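Side-chain contacts in TudS (Uncultured bacterium, PDB 6Z96), which removes sulfur from thiouracil in a non-redox desulfuration that depends on a [4Fe-4S] cluster and appears to pass through a [4Fe-5S] intermediate: residues E58-E62 with H63-E67; A120-K124 with T125-L129; Q135-S138 with E139-P143. One frame throughout, in Å; residues are numbered along the deposited sequence.

Contact 1 of 3, residues E58-E62 with H63-E67; sequences ERQGE and HVVTE
Q60 lies against V65: its CD is 3.5 Å from CG2 of V65, and the two side chains cross at about a right angle. With CG1 of the valine anti to the carbonyl carbon (chi1 -56°), CG2 falls between N and C and meets the glutamine. Beyond CG the glutamine is extended, and its NE2 bonds to the carbonyl of G112.

Backbone hydrogen bonds run both ways at two pairs. E58 N to V65 O is 2.9 Å and V65 N to E58 O is 3.0 Å. Nearer the turn, Q60 N donates to H63 O over 2.8 Å at a nearly straight 172°, while H63 N returns to Q60 O over 3.1 Å at a more bent 144°. This is a two-residue beta hairpin closed by a type II' turn from Q60 to H63, with G61 at positive phi. R59 and V64 form the non-hydrogen-bonded pair between, where R59 CA makes a CH...O contact of 3.4 Å with H63 O.

The side chain of R59 bends at chi3, and its NH2 donates to G61 O at 3.0 Å, above the carbonyl plane; NE adds a weak bond. NH1 of R59 donates to the carbonyl of E122.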
loop_
_atom_site.group_PDB
_atom_site.type_symbol
_atom_site.label_atom_id
_atom_site.label_comp_id
_atom_site.label_asym_id
_atom_site.label_seq_id
_atom_site.Cartn_x
_atom_site.Cartn_y
_atom_site.Cartn_z
ATOM N N GLU A 58 -5.036 -5.608 12.818
ATOM C CA GLU A 58 -3.788 -6.331 12.625
ATOM C C GLU A 58 -4.072 -7.670 11.960
ATOM O O GLU A 58 -5.152 -8.252 12.127
ATOM C CB GLU A 58 -3.030 -6.561 13.961
ATOM C CG GLU A 58 -2.609 -5.245 14.605
ATOM C CD GLU A 58 -1.758 -5.246 15.864
ATOM O OE1 GLU A 58 -1.534 -4.131 16.386
ATOM O OE2 GLU A 58 -1.284 -6.312 16.313
ATOM N N ARG A 59 -3.077 -8.168 11.225
ATOM C CA ARG A 59 -3.220 -9.500 10.640
ATOM C C ARG A 59 -3.075 -10.540 11.739
ATOM O O ARG A 59 -2.303 -10.364 12.690
ATOM C CB ARG A 59 -2.129 -9.749 9.593
ATOM C CG ARG A 59 -2.255 -8.840 8.375
ATOM C CD ARG A 59 -1.347 -9.332 7.259
ATOM N NE ARG A 59 -1.834 -10.631 6.779
ATOM C CZ ARG A 59 -1.421 -11.219 5.667
ATOM N NH1 ARG A 59 -0.484 -10.646 4.910
ATOM N NH2 ARG A 59 -1.916 -12.402 5.314
ATOM N N GLN A 60 -3.804 -11.642 11.601
ATOM C CA GLN A 60 -3.653 -12.823 12.447
ATOM C C GLN A 60 -3.667 -13.925 11.414
ATOM O O GLN A 60 -4.725 -14.460 11.081
ATOM C CB GLN A 60 -4.793 -12.941 13.453
ATOM C CG GLN A 60 -4.714 -11.845 14.513
ATOM C CD GLN A 60 -5.722 -12.027 15.615
ATOM O OE1 GLN A 60 -6.730 -12.730 15.471
ATOM N NE2 GLN A 60 -5.499 -11.343 16.732
ATOM N N GLY A 61 -2.499 -14.118 10.800
ATOM C CA GLY A 61 -2.313 -15.011 9.667
ATOM C C GLY A 61 -3.096 -14.525 8.467
ATOM O O GLY A 61 -2.894 -13.399 8.010
ATOM N N GLU A 62 -4.050 -15.346 7.990
ATOM C CA GLU A 62 -4.876 -14.975 6.839
ATOM C C GLU A 62 -5.997 -14.008 7.234
ATOM O O GLU A 62 -6.555 -13.351 6.360
ATOM C CB GLU A 62 -5.546 -16.240 6.252
ATOM C CG GLU A 62 -4.586 -17.269 5.687
ATOM C CD GLU A 62 -3.936 -16.703 4.454
ATOM O OE1 GLU A 62 -4.667 -16.131 3.613
ATOM O OE2 GLU A 62 -2.695 -16.796 4.336
ATOM N N HIS A 63 -6.349 -13.933 8.526
ATOM C CA HIS A 63 -7.422 -13.035 8.961
ATOM C C HIS A 63 -6.885 -11.646 9.246
ATOM O O HIS A 63 -5.691 -11.468 9.484
ATOM C CB HIS A 63 -8.048 -13.585 10.261
ATOM C CG HIS A 63 -8.847 -14.830 10.028
ATOM N ND1 HIS A 63 -10.228 -14.806 9.949
ATOM C CD2 HIS A 63 -8.423 -16.108 9.867
ATOM C CE1 HIS A 63 -10.608 -16.064 9.724
ATOM N NE2 HIS A 63 -9.564 -16.884 9.688
ATOM N N VAL A 64 -7.787 -10.661 9.255
ATOM C CA VAL A 64 -7.439 -9.295 9.669
ATOM C C VAL A 64 -8.548 -8.916 10.636
ATOM O O VAL A 64 -9.738 -9.100 10.324
ATOM C CB VAL A 64 -7.354 -8.282 8.523
ATOM C CG1 VAL A 64 -6.851 -6.936 9.077
ATOM C CG2 VAL A 64 -6.414 -8.793 7.418
ATOM N N VAL A 65 -8.157 -8.540 11.859
ATOM C CA VAL A 65 -9.157 -8.263 12.886
ATOM C C VAL A 65 -8.857 -6.960 13.614
ATOM O O VAL A 65 -7.710 -6.501 13.639
ATOM C CB VAL A 65 -9.216 -9.419 13.925
ATOM C CG1 VAL A 65 -9.484 -10.760 13.261
ATOM C CG2 VAL A 65 -7.938 -9.466 14.763
ATOM N N THR A 66 -9.886 -6.408 14.251
ATOM C CA THR A 66 -9.679 -5.247 15.115
ATOM C C THR A 66 -9.422 -5.768 16.563
ATOM O O THR A 66 -9.603 -6.956 16.838
ATOM C CB THR A 66 -10.891 -4.328 15.072
ATOM O OG1 THR A 66 -12.004 -4.960 15.714
ATOM C CG2 THR A 66 -11.232 -3.887 13.666
ATOM N N GLU A 67 -9.030 -4.861 17.499
ATOM C CA GLU A 67 -8.767 -5.288 18.881
ATOM C C GLU A 67 -10.002 -5.874 19.559
ATOM O O GLU A 67 -9.876 -6.761 20.410
ATOM C CB GLU A 67 -8.213 -4.125 19.707
ATOM C CG GLU A 67 -7.551 -4.600 20.988
ATOM C CD GLU A 67 -6.891 -3.515 21.811
ATOM O OE1 GLU A 67 -6.768 -2.373 21.313
ATOM O OE2 GLU A 67 -6.487 -3.815 22.958
#

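Contact 2 of 3, residues A120-K124 with T125-L129; sequences AGEGK and TTALL
Carboxylate oxygen OE1 of E122 meets CB of A127 at 3.5 Å on the first turn of helix 124-131, while further back CB of E122 touches CG2 of T126 at 3.8 Å. A first torsion of 61° sets CG of the glutamate on the side shared by N and C, and from there the chain runs extended to the carboxylate. Water 1 sits between the two segments, 3.3 Å from E122 OE1 and 2.9 Å from A127 O.

The backbone fixes the helix start beneath these side chains. G123 occupies the N-cap, and its carbonyl accepts A127 N over 3.0 Å at 162°; one residue on, L128 N reaches K124 O at 3.2 Å. CB of A127 also lies 3.5 Å from G123 O, so the methyl touches both the carboxylate and the G123 carbonyl.

The next shell sets the positions of the first. T126 splits its branches: CG2, anti to the backbone N, faces E122, whereas OG1 bonds to G105 O and more weakly to C104 O. R130, one turn further along the helix, forms a salt bridge with OE2 of E122. With an alanine at E122, R130 would probably lose its anionic mate and the methyls of T126 and A127 their cover. NZ of K124 forms a salt bridge with D77 and a hydrogen bond to the carbonyl of E62.

T125 pairs through its backbone with S103, and S103 and C104 both line the iron-sulfur pocket. Paired with the guanidinium of R130, the carboxylate of E122 is likely to stay ionised.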
loop_
_atom_site.group_PDB
_atom_site.type_symbol
_atom_site.label_atom_id
_atom_site.label_comp_id
_atom_site.label_asym_id
_atom_site.label_seq_id
_atom_site.Cartn_x
_atom_site.Cartn_y
_atom_site.Cartn_z
ATOM N N ALA A 120 8.685 -9.162 11.060
ATOM C CA ALA A 120 8.879 -9.201 9.613
ATOM C C ALA A 120 7.600 -9.767 8.992
ATOM O O ALA A 120 7.014 -10.710 9.526
ATOM C CB ALA A 120 10.072 -10.079 9.248
ATOM N N GLY A 121 7.157 -9.154 7.910
ATOM C CA GLY A 121 5.947 -9.609 7.245
ATOM C C GLY A 121 5.458 -8.606 6.229
ATOM O O GLY A 121 6.155 -7.647 5.906
ATOM N N GLU A 122 4.289 -8.876 5.670
ATOM C CA GLU A 122 3.736 -7.985 4.662
ATOM C C GLU A 122 2.231 -7.883 4.835
ATOM O O GLU A 122 1.621 -8.752 5.444
ATOM C CB GLU A 122 4.117 -8.451 3.256
ATOM C CG GLU A 122 3.606 -9.813 2.895
ATOM C CD GLU A 122 4.310 -10.480 1.716
ATOM O OE1 GLU A 122 3.888 -11.600 1.360
ATOM O OE2 GLU A 122 5.285 -9.911 1.171
ATOM N N GLY A 123 1.670 -6.800 4.333
ATOM C CA GLY A 123 0.231 -6.602 4.404
ATOM C C GLY A 123 -0.472 -7.405 3.318
ATOM O O GLY A 123 0.161 -7.951 2.417
ATOM N N LYS A 124 -1.803 -7.458 3.387
ATOM C CA LYS A 124 -2.592 -8.231 2.412
ATOM C C LYS A 124 -2.470 -7.765 0.974
ATOM O O LYS A 124 -2.445 -8.602 0.071
ATOM C CB LYS A 124 -4.066 -8.173 2.794
ATOM C CG LYS A 124 -4.363 -8.971 4.041
ATOM C CD LYS A 124 -4.694 -10.383 3.587
ATOM C CE LYS A 124 -5.645 -11.100 4.476
ATOM N NZ LYS A 124 -6.102 -12.382 3.830
ATOM N N THR A 125 -2.402 -6.444 0.739
ATOM C CA THR A 125 -2.301 -5.930 -0.610
ATOM C C THR A 125 -0.903 -6.203 -1.150
ATOM O O THR A 125 -0.780 -6.714 -2.264
ATOM C CB THR A 125 -2.664 -4.451 -0.634
ATOM O OG1 THR A 125 -4.069 -4.335 -0.333
ATOM C CG2 THR A 125 -2.435 -3.824 -2.023
ATOM N N THR A 126 0.138 -5.921 -0.355
ATOM C CA THR A 126 1.504 -6.239 -0.781
ATOM C C THR A 126 1.666 -7.713 -1.148
ATOM O O THR A 126 2.205 -8.028 -2.214
ATOM C CB THR A 126 2.453 -5.897 0.341
ATOM O OG1 THR A 126 2.401 -4.486 0.521
ATOM C CG2 THR A 126 3.906 -6.369 0.037
ATOM N N ALA A 127 1.127 -8.606 -0.312
ATOM C CA ALA A 127 1.246 -10.046 -0.591
ATOM C C ALA A 127 0.609 -10.421 -1.921
ATOM O O ALA A 127 1.214 -11.187 -2.689
ATOM C CB ALA A 127 0.609 -10.842 0.546
ATOM N N LEU A 128 -0.587 -9.882 -2.212
ATOM C CA LEU A 128 -1.279 -10.233 -3.446
ATOM C C LEU A 128 -0.549 -9.667 -4.645
ATOM O O LEU A 128 -0.347 -10.371 -5.643
ATOM C CB LEU A 128 -2.745 -9.768 -3.406
ATOM C CG LEU A 128 -3.549 -10.156 -4.640
ATOM C CD1 LEU A 128 -3.698 -11.668 -4.717
ATOM C CD2 LEU A 128 -4.925 -9.537 -4.602
ATOM N N LEU A 129 -0.089 -8.406 -4.558
ATOM C CA LEU A 129 0.633 -7.809 -5.690
ATOM C C LEU A 129 1.926 -8.568 -5.971
ATOM O O LEU A 129 2.203 -8.863 -7.141
ATOM C CB LEU A 129 0.953 -6.328 -5.424
ATOM C CG LEU A 129 -0.279 -5.428 -5.222
ATOM C CD1 LEU A 129 0.149 -3.982 -5.026
ATOM C CD2 LEU A 129 -1.221 -5.500 -6.433
HETATM O O HOH W 1 3.354 -12.771 -1.659
#

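Contact 3 of 3, residues Q135-S138 with E139-P143; sequences QVFS and EDQLP
Q141 turns back to S138 and grips its backbone N with the side-chain amide. OE1 takes the bond at 2.9 Å with an N-H...O angle of 165°, and the donor lies in the carbonyl plane, on a lone pair. CG stands anti to the carbonyl carbon (chi1 -58°), and an extended run beyond it carries the amide oxygen to this point; on the way CG passes S138 OG at 3.8 Å. The side chains of F137 and Q141 cross at about a right angle, with F137 CD1 4.1 Å from Q141 CB.

S138 has its OG rotated to a chi1 of 79°, which aims the hydroxyl at the chain ahead. There OG accepts D140 N at 3.1 Å and donates to water 2 at 2.6 Å; the water in turn donates to D140 OD2 at 2.9 Å. The hydroxyl is therefore engaged both as acceptor and as donor, which fixes its rotation. The serine carbonyl accepts Q141 N at 2.9 Å, with the donor well above its plane. E139 N, buried in the turn, has no partner in the model.

E139, bent at chi2, forms a salt bridge through OE2 with K98, a residue of the cluster pocket; OE1 accepts E99 N. F137 itself packs on L145 and A148 of the following helix.

The bond from D140 N to S138 OG makes an ST turn, superposed on a type I beta turn from S138 to Q141. Together they form the tight link between edge strand 135-137 of the parallel sheet and helix 142-151, with Q141 at the N-cap position: a strand-to-helix connection of an alpha/beta fold.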
loop_
_atom_site.group_PDB
_atom_site.type_symbol
_atom_site.label_atom_id
_atom_site.label_comp_id
_atom_site.label_asym_id
_atom_site.label_seq_id
_atom_site.Cartn_x
_atom_site.Cartn_y
_atom_site.Cartn_z
ATOM N N GLN A 135 6.352 -5.553 -8.244
ATOM C CA GLN A 135 7.359 -5.280 -7.230
ATOM C C GLN A 135 6.821 -4.194 -6.299
ATOM O O GLN A 135 6.361 -3.156 -6.770
ATOM C CB GLN A 135 8.653 -4.789 -7.877
ATOM C CG GLN A 135 9.298 -5.862 -8.746
ATOM C CD GLN A 135 10.578 -5.321 -9.327
ATOM O OE1 GLN A 135 10.724 -5.155 -10.546
ATOM N NE2 GLN A 135 11.514 -5.003 -8.454
ATOM N N VAL A 136 6.904 -4.438 -5.000
ATOM C CA VAL A 136 6.431 -3.495 -3.992
ATOM C C VAL A 136 7.608 -2.948 -3.213
ATOM O O VAL A 136 8.416 -3.710 -2.664
ATOM C CB VAL A 136 5.423 -4.187 -3.038
ATOM C CG1 VAL A 136 4.924 -3.196 -1.967
ATOM C CG2 VAL A 136 4.248 -4.763 -3.834
ATOM N N PHE A 137 7.653 -1.623 -3.090
ATOM C CA PHE A 137 8.658 -0.885 -2.340
ATOM C C PHE A 137 7.970 -0.054 -1.274
ATOM O O PHE A 137 6.831 0.381 -1.486
ATOM C CB PHE A 137 9.387 0.091 -3.277
ATOM C CG PHE A 137 10.174 -0.581 -4.385
ATOM C CD1 PHE A 137 11.531 -0.794 -4.252
ATOM C CD2 PHE A 137 9.549 -0.993 -5.554
ATOM C CE1 PHE A 137 12.251 -1.413 -5.275
ATOM C CE2 PHE A 137 10.274 -1.607 -6.572
ATOM C CZ PHE A 137 11.618 -1.779 -6.432
ATOM N N SER A 138 8.644 0.176 -0.149
ATOM C CA SER A 138 8.092 1.057 0.879
ATOM C C SER A 138 8.630 2.482 0.733
ATOM O O SER A 138 9.533 2.737 -0.080
ATOM C CB SER A 138 8.420 0.508 2.263
ATOM O OG SER A 138 9.767 0.823 2.592
ATOM N N GLU A 139 8.118 3.419 1.550
ATOM C CA GLU A 139 8.619 4.791 1.545
ATOM C C GLU A 139 10.087 4.858 2.042
ATOM O O GLU A 139 10.699 5.923 1.949
ATOM C CB GLU A 139 7.702 5.718 2.364
ATOM C CG GLU A 139 7.788 5.513 3.862
ATOM C CD GLU A 139 6.865 4.469 4.461
ATOM O OE1 GLU A 139 6.395 3.581 3.712
ATOM O OE2 GLU A 139 6.650 4.510 5.695
ATOM N N ASP A 140 10.627 3.767 2.614
ATOM C CA ASP A 140 12.045 3.738 3.019
ATOM C C ASP A 140 12.947 3.248 1.860
ATOM O O ASP A 140 14.167 3.119 2.050
ATOM C CB ASP A 140 12.236 2.760 4.184
ATOM C CG ASP A 140 11.416 3.116 5.415
ATOM O OD1 ASP A 140 11.290 4.316 5.713
ATOM O OD2 ASP A 140 10.890 2.190 6.064
ATOM N N GLN A 141 12.369 2.955 0.674
ATOM C CA GLN A 141 13.076 2.414 -0.484
ATOM C C GLN A 141 12.836 3.277 -1.732
ATOM O O GLN A 141 12.831 2.741 -2.839
ATOM C CB GLN A 141 12.602 0.974 -0.751
ATOM C CG GLN A 141 12.817 0.076 0.442
ATOM C CD GLN A 141 12.247 -1.284 0.201
ATOM O OE1 GLN A 141 11.042 -1.454 -0.016
ATOM N NE2 GLN A 141 13.100 -2.296 0.249
ATOM N N LEU A 142 12.645 4.593 -1.564
ATOM C CA LEU A 142 12.424 5.476 -2.712
ATOM C C LEU A 142 13.572 5.451 -3.712
ATOM O O LEU A 142 13.279 5.417 -4.903
ATOM C CB LEU A 142 12.109 6.926 -2.310
ATOM C CG LEU A 142 10.851 7.101 -1.502
ATOM C CD1 LEU A 142 10.650 8.558 -1.139
ATOM C CD2 LEU A 142 9.646 6.642 -2.261
ATOM N N PRO A 143 14.860 5.425 -3.284
ATOM C CA PRO A 143 15.942 5.397 -4.288
ATOM C C PRO A 143 15.865 4.154 -5.164
ATOM O O PRO A 143 16.015 4.239 -6.379
ATOM C CB PRO A 143 17.224 5.419 -3.435
ATOM C CG PRO A 143 16.822 6.074 -2.132
ATOM C CD PRO A 143 15.406 5.505 -1.912
HETATM O O HOH W 2 10.600 -0.350 4.799
#

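In the fold
The three contacts come in series along the chain. Contacts 1 and 2 have centres about 13 Å apart and touch, joining the hairpin of strands 57-60 and 63-66 to the start of helix 124-131. The centres of contacts 2 and 3 are also about 13 Å apart: helix 124-131 leads into strand 135-137, an outermost strand of the parallel sheet, and V136 packs against T126 and L129. Contacts 1 and 3 do not meet; their nearest atoms are about 11 Å apart. The side chains of T125, E139 and V64 come within about 7, 8 and 10 Å of the iron-sulfur cluster, so all three contacts, including the surface hairpin of contact 1, are structural elements around its pocket.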